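Local coordinates for beta-1,3-glucanosyltransferase (Rhizomucor miehei CAU432, PDB 4WTP), which belongs to glycosyl hydrolase family 17 and is a carbohydrate-active protein built as a (beta/alpha)8 barrel, at residues 71-74 against 75-78; 111-114 against 115-119. All coordinates share one frame; numbering follows the deposited sequence.

Contact 1: 71-74 against 75-78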
ATOM      1  N   THR A  71      -2.195   0.676  -6.222  1.00 12.01           N
ATOM      2  CA  THR A  71      -1.906   2.051  -6.669  1.00 13.40           C
ATOM      3  C   THR A  71      -2.379   3.059  -5.651  1.00 12.59           C
ATOM      4  O   THR A  71      -3.303   2.795  -4.900  1.00 12.48           O
ATOM      5  CB  THR A  71      -2.549   2.319  -8.054  1.00 14.59           C
ATOM      6  OG1 THR A  71      -3.916   1.881  -8.039  1.00 13.97           O
ATOM      7  CG2 THR A  71      -1.802   1.540  -9.118  1.00 16.28           C
ATOM      8  N   PHE A  72      -1.720   4.235  -5.633  1.00 14.36           N
ATOM      9  CA  PHE A  72      -1.964   5.231  -4.600  1.00 14.68           C
ATOM     10  C   PHE A  72      -2.987   6.335  -4.911  1.00 13.63           C
ATOM     11  O   PHE A  72      -3.521   6.948  -3.988  1.00 16.18           O
ATOM     12  CB  PHE A  72      -0.644   5.872  -4.118  1.00 15.77           C
ATOM     13  CG  PHE A  72       0.191   4.944  -3.269  1.00 14.90           C
ATOM     14  CD1 PHE A  72      -0.039   4.845  -1.912  1.00 16.10           C
ATOM     15  CD2 PHE A  72       1.152   4.127  -3.850  1.00 14.86           C
ATOM     16  CE1 PHE A  72       0.719   3.965  -1.126  1.00 15.92           C
ATOM     17  CE2 PHE A  72       1.911   3.249  -3.084  1.00 15.36           C
ATOM     18  CZ  PHE A  72       1.692   3.177  -1.722  1.00 15.59           C
ATOM     19  N   ALA A  73      -3.265   6.547  -6.198  1.00 15.38           N
ATOM     20  CA  ALA A  73      -4.145   7.640  -6.608  1.00 14.87           C
ATOM     21  C   ALA A  73      -4.998   7.176  -7.784  1.00 16.83           C
ATOM     22  O   ALA A  73      -4.592   6.295  -8.528  1.00 16.97           O
ATOM     23  CB  ALA A  73      -3.356   8.899  -6.984  1.00 17.25           C
ATOM     24  N   LEU A  74      -6.181   7.776  -7.944  1.00 16.32           N
ATOM     25  CA  LEU A  74      -7.028   7.443  -9.088  1.00 18.74           C
ATOM     26  C   LEU A  74      -6.688   8.317 -10.279  1.00 21.99           C
ATOM     27  O   LEU A  74      -6.408   7.770 -11.340  1.00 21.35           O
ATOM     28  CB  LEU A  74      -8.512   7.603  -8.751  1.00 17.28           C
ATOM     29  CG  LEU A  74      -9.053   6.723  -7.623  1.00 16.61           C
ATOM     30  CD1 LEU A  74     -10.519   7.065  -7.389  1.00 16.93           C
ATOM     31  CD2 LEU A  74      -8.890   5.235  -7.885  1.00 15.99           C
ATOM     32  N   SER A  75      -6.700   9.642 -10.084  1.00 22.31           N
ATOM     33  CA  SER A  75      -6.578  10.569 -11.214  1.00 26.38           C
ATOM     34  C   SER A  75      -5.137  10.795 -11.684  1.00 30.13           C
ATOM     35  O   SER A  75      -4.888  10.943 -12.873  1.00 31.57           O
ATOM     36  CB  SER A  75      -7.280  11.880 -10.882  1.00 27.83           C
ATOM     37  OG  SER A  75      -6.832  12.454  -9.661  1.00 31.05           O
ATOM     38  N   VAL A  76      -4.203  10.852 -10.748  1.00 29.64           N
ATOM     39  CA  VAL A  76      -2.800  11.085 -11.080  1.00 30.07           C
ATOM     40  C   VAL A  76      -2.269  10.094 -12.126  1.00 30.71           C
ATOM     41  O   VAL A  76      -2.271   8.884 -11.902  1.00 29.31           O
ATOM     42  CB  VAL A  76      -1.922  11.003  -9.817  1.00 30.09           C
ATOM     43  CG1 VAL A  76      -0.461  11.116 -10.199  1.00 33.27           C
ATOM     44  CG2 VAL A  76      -2.286  12.087  -8.806  1.00 29.92           C
ATOM     45  N   CYS A  77      -1.832  10.610 -13.273  1.00 31.54           N
ATOM     46  CA  CYS A  77      -1.297   9.791 -14.381  1.00 27.86           C
ATOM     47  C   CYS A  77      -2.299   8.847 -15.049  1.00 24.56           C
ATOM     48  O   CYS A  77      -1.913   7.925 -15.778  1.00 26.83           O
ATOM     49  CB  CYS A  77      -0.033   8.979 -13.969  1.00 28.78           C
ATOM     50  SG  CYS A  77       1.669   9.653 -14.022  1.00 34.70           S
ATOM     51  N   ASN A  78      -3.589   9.060 -14.758  1.00 25.31           N
ATOM     52  CA  ASN A  78      -4.639   8.087 -15.153  1.00 28.04           C
ATOM     53  C   ASN A  78      -4.262   6.651 -14.749  1.00 22.12           C
ATOM     54  O   ASN A  78      -4.551   5.686 -15.457  1.00 23.62           O
ATOM     55  CB  ASN A  78      -4.907   8.169 -16.666  1.00 28.70           C
ATOM     56  CG  ASN A  78      -6.232   7.543 -17.062  1.00 30.57           C
ATOM     57  OD1 ASN A  78      -7.188   7.577 -16.299  1.00 27.63           O
ATOM     58  ND2 ASN A  78      -6.298   6.990 -18.268  1.00 30.30           N
TER
HETATM   59  O   HOH W   1      -7.411   6.480 -13.829  1.00 26.42           O
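Leu74 and Ser75 stand at the bend of the loop joining strand 68-71 to helix 79-90, and the flanking Ala73 and Val76 close on each other across it. The CB of Ala73 is 3.8 Å from the CB of Val76 and equally close to its CG2, the branch lying beside the backbone N. The CA atoms of the same two residues, Ala73 and Val76, are 5.8 Å apart, a close approach that reflects how sharply the chain bends between them.

Leu74 has its backbone in the bend, while its side chain leaves the loop. With chi1 near -61° and chi2 near 177° the isobutyl group reaches helix 104-119, Ala80 and Met98. Its carbonyl is turned the other way, into the loop, where one water donates to Leu74 O at 3.0 Å and to Asn78 OD1 at 2.7 Å, bridging the carbonyl of Leu74 to the side chain of Asn78, from one segment to the other. Asn78 occupies the N-cap position of helix 79-90, but its side chain makes no capping bond.

Ser75 O accepts Asn78 N at 3.0 Å, and the phi/psi values of Val76 and Cys77 between them fit a type II beta turn. Cys77, with positive phi, is disulfide-bonded to Cys49. Ser75 OG bonds to Glu109 OE2; the other oxygen of that carboxylate, OE1, bonds to Leu74 N.

The one apolar touch across the two segments is Ala73 on Val76; the loop is probably held mainly by the turn bond, the bridging water, the disulfide and Glu109. One carboxylate takes the N-H of Leu74 and the hydroxyl of Ser75, which would tend to hold these two residues against helix 104-119.

Contact 2: 111-114 against 115-119; sequences NALK and NILAN
With CG of Leu113 anti to its backbone N (chi1 176°) and CG of Leu117 beside its own N (chi1 -64°), the two branched ends come together one turn apart. This is an i to i+4 pair on helix 104-119, the helix of the beta-alpha-beta unit between strands 93-98 and 125-132 of the barrel. The two side chains lie askew, with CG of Leu113 4.1 Å from CD1 of Leu117. Leu113 also packs on Val152, Leu155 and Val156 of helix 142-156, while Leu117 touches His159.

Three regular backbone bonds, each with an N-H...O angle of 160°, define the helix here: Asn115 N to Asn111 O, Ile116 N to Ala112 O and Leu117 N to Leu113 O, all at 2.9 Å. The ladder then slackens, since Ala118 N reaches Lys114 O in only a weak bond, and near the helix end Asn119 N bonds to Ile116 O at 3.2 Å besides a weak bond to Asn115 O.

On the inner face Ile116 is buried against Ala80 and Leu84 of helix 79-90, its CD1 3.5 Å from Ala112 O. The exposed residues include Asn111, Lys114 and Asn115: the extended chain of Lys114 runs back toward the N-terminal end of the helix, its side chain also touching Leu155, and the amide of Asn115 lies over the preceding turn, CG being 3.4 Å from Asn111 O. Carbonyls are thus met by side-chain carbons as well as by N-H groups, most closely at Leu113, whose O has the CG of Leu117 at 3.3 Å.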
ATOM      1  N   ASN A 111     -14.986  12.123  -8.286  1.00 17.22           N
ATOM      2  CA  ASN A 111     -15.328  12.147  -9.712  1.00 18.02           C
ATOM      3  C   ASN A 111     -14.487  11.171 -10.520  1.00 15.54           C
ATOM      4  O   ASN A 111     -14.988  10.514 -11.457  1.00 16.54           O
ATOM      5  CB  ASN A 111     -15.178  13.569 -10.279  1.00 20.53           C
ATOM      6  CG  ASN A 111     -16.170  14.542  -9.676  1.00 25.58           C
ATOM      7  OD1 ASN A 111     -17.306  14.177  -9.360  1.00 29.69           O
ATOM      8  ND2 ASN A 111     -15.748  15.798  -9.519  1.00 28.35           N
ATOM      9  N   ALA A 112     -13.204  11.066 -10.200  1.00 14.22           N
ATOM     10  CA  ALA A 112     -12.332  10.102 -10.879  1.00 14.55           C
ATOM     11  C   ALA A 112     -12.847   8.681 -10.656  1.00 14.23           C
ATOM     12  O   ALA A 112     -12.821   7.853 -11.587  1.00 15.04           O
ATOM     13  CB  ALA A 112     -10.903  10.202 -10.367  1.00 16.22           C
ATOM     14  N   LEU A 113     -13.334   8.414  -9.445  1.00 14.40           N
ATOM     15  CA  LEU A 113     -13.874   7.116  -9.108  1.00 13.14           C
ATOM     16  C   LEU A 113     -15.125   6.879  -9.961  1.00 13.96           C
ATOM     17  O   LEU A 113     -15.307   5.790 -10.521  1.00 14.53           O
ATOM     18  CB  LEU A 113     -14.225   7.075  -7.629  1.00 13.79           C
ATOM     19  CG  LEU A 113     -14.893   5.767  -7.185  1.00 13.76           C
ATOM     20  CD1 LEU A 113     -14.066   4.519  -7.486  1.00 16.51           C
ATOM     21  CD2 LEU A 113     -15.221   5.802  -5.704  1.00 17.95           C
ATOM     22  N   LYS A 114     -16.025   7.866 -10.014  1.00 14.20           N
ATOM     23  CA  LYS A 114     -17.235   7.749 -10.838  1.00 13.89           C
ATOM     24  C   LYS A 114     -16.862   7.440 -12.283  1.00 14.28           C
ATOM     25  O   LYS A 114     -17.522   6.619 -12.915  1.00 15.13           O
ATOM     26  CB  LYS A 114     -18.095   9.021 -10.727  1.00 15.50           C
ATOM     27  CG  LYS A 114     -18.826   9.123  -9.396  1.00 19.38           C
ATOM     28  CD  LYS A 114     -19.529  10.458  -9.202  1.00 24.47           C
ATOM     29  CE  LYS A 114     -20.227  10.502  -7.851  1.00 28.90           C
ATOM     30  NZ  LYS A 114     -20.715  11.875  -7.545  1.00 34.01           N
ATOM     31  N   ASN A 115     -15.841   8.093 -12.800  1.00 14.10           N
ATOM     32  CA  ASN A 115     -15.366   7.816 -14.161  1.00 16.20           C
ATOM     33  C   ASN A 115     -14.874   6.403 -14.357  1.00 15.57           C
ATOM     34  O   ASN A 115     -15.207   5.746 -15.347  1.00 15.74           O
ATOM     35  CB  ASN A 115     -14.244   8.772 -14.565  1.00 18.43           C
ATOM     36  CG  ASN A 115     -14.730  10.183 -14.838  1.00 21.42           C
ATOM     37  OD1 ASN A 115     -15.914  10.420 -15.077  1.00 23.78           O
ATOM     38  ND2 ASN A 115     -13.809  11.142 -14.772  1.00 25.82           N
ATOM     39  N   ILE A 116     -14.088   5.913 -13.400  1.00 14.28           N
ATOM     40  CA  ILE A 116     -13.627   4.543 -13.452  1.00 13.97           C
ATOM     41  C   ILE A 116     -14.831   3.601 -13.443  1.00 12.71           C
ATOM     42  O   ILE A 116     -14.862   2.607 -14.216  1.00 13.63           O
ATOM     43  CB  ILE A 116     -12.660   4.251 -12.283  1.00 14.88           C
ATOM     44  CG1 ILE A 116     -11.301   4.868 -12.608  1.00 17.87           C
ATOM     45  CG2 ILE A 116     -12.524   2.753 -12.050  1.00 15.03           C
ATOM     46  CD1 ILE A 116     -10.510   5.236 -11.389  1.00 19.84           C
ATOM     47  N   LEU A 117     -15.804   3.877 -12.585  1.00 12.66           N
ATOM     48  CA  LEU A 117     -16.965   2.998 -12.502  1.00 12.64           C
ATOM     49  C   LEU A 117     -17.771   2.968 -13.837  1.00 13.08           C
ATOM     50  O   LEU A 117     -18.452   1.974 -14.147  1.00 15.20           O
ATOM     51  CB  LEU A 117     -17.857   3.358 -11.291  1.00 13.99           C
ATOM     52  CG  LEU A 117     -17.188   3.152  -9.920  1.00 14.56           C
ATOM     53  CD1 LEU A 117     -18.072   3.688  -8.797  1.00 17.50           C
ATOM     54  CD2 LEU A 117     -16.834   1.687  -9.697  1.00 17.42           C
ATOM     55  N   ALA A 118     -17.695   4.052 -14.601  1.00 11.95           N
ATOM     56  CA  ALA A 118     -18.413   4.163 -15.893  1.00 11.66           C
ATOM     57  C   ALA A 118     -17.599   3.601 -17.044  1.00 11.72           C
ATOM     58  O   ALA A 118     -18.156   3.191 -18.068  1.00 11.73           O
ATOM     59  CB  ALA A 118     -18.768   5.623 -16.158  1.00 13.21           C
ATOM     60  N   ASN A 119     -16.282   3.660 -16.923  1.00 12.52           N
ATOM     61  CA  ASN A 119     -15.402   3.457 -18.061  1.00 13.67           C
ATOM     62  C   ASN A 119     -14.592   2.155 -18.063  1.00 11.97           C
ATOM     63  O   ASN A 119     -13.991   1.813 -19.085  1.00 13.95           O
ATOM     64  CB  ASN A 119     -14.382   4.607 -18.176  1.00 15.54           C
ATOM     65  CG  ASN A 119     -15.013   5.994 -18.281  1.00 16.28           C
ATOM     66  OD1 ASN A 119     -16.132   6.160 -18.757  1.00 15.03           O
ATOM     67  ND2 ASN A 119     -14.243   7.014 -17.899  1.00 16.19           N
TER

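The two contacts are neighbours on the barrel, their centres 12 Å apart, and both are partly buried. Contact 1 lies nearer the middle of the chain, its centre about 13 Å from the chain's centre against about 21 Å for contact 2. They meet chiefly through Leu74, with Ser75 CB on Ala112 CB as well: Leu74 CD1 is 3.7 Å from Leu113 CB and Leu74 CD2 3.9 Å from Ile116 CD1. The loop thus packs on part of the buried side of helix 104-119. Helix 79-90 adjoins both. Their chemistry differs: the loop combines a single turn bond with a water bridge, a disulfide and side-chain bonds, whereas 111-119 relies chiefly on repeating backbone bonds and leucine packing.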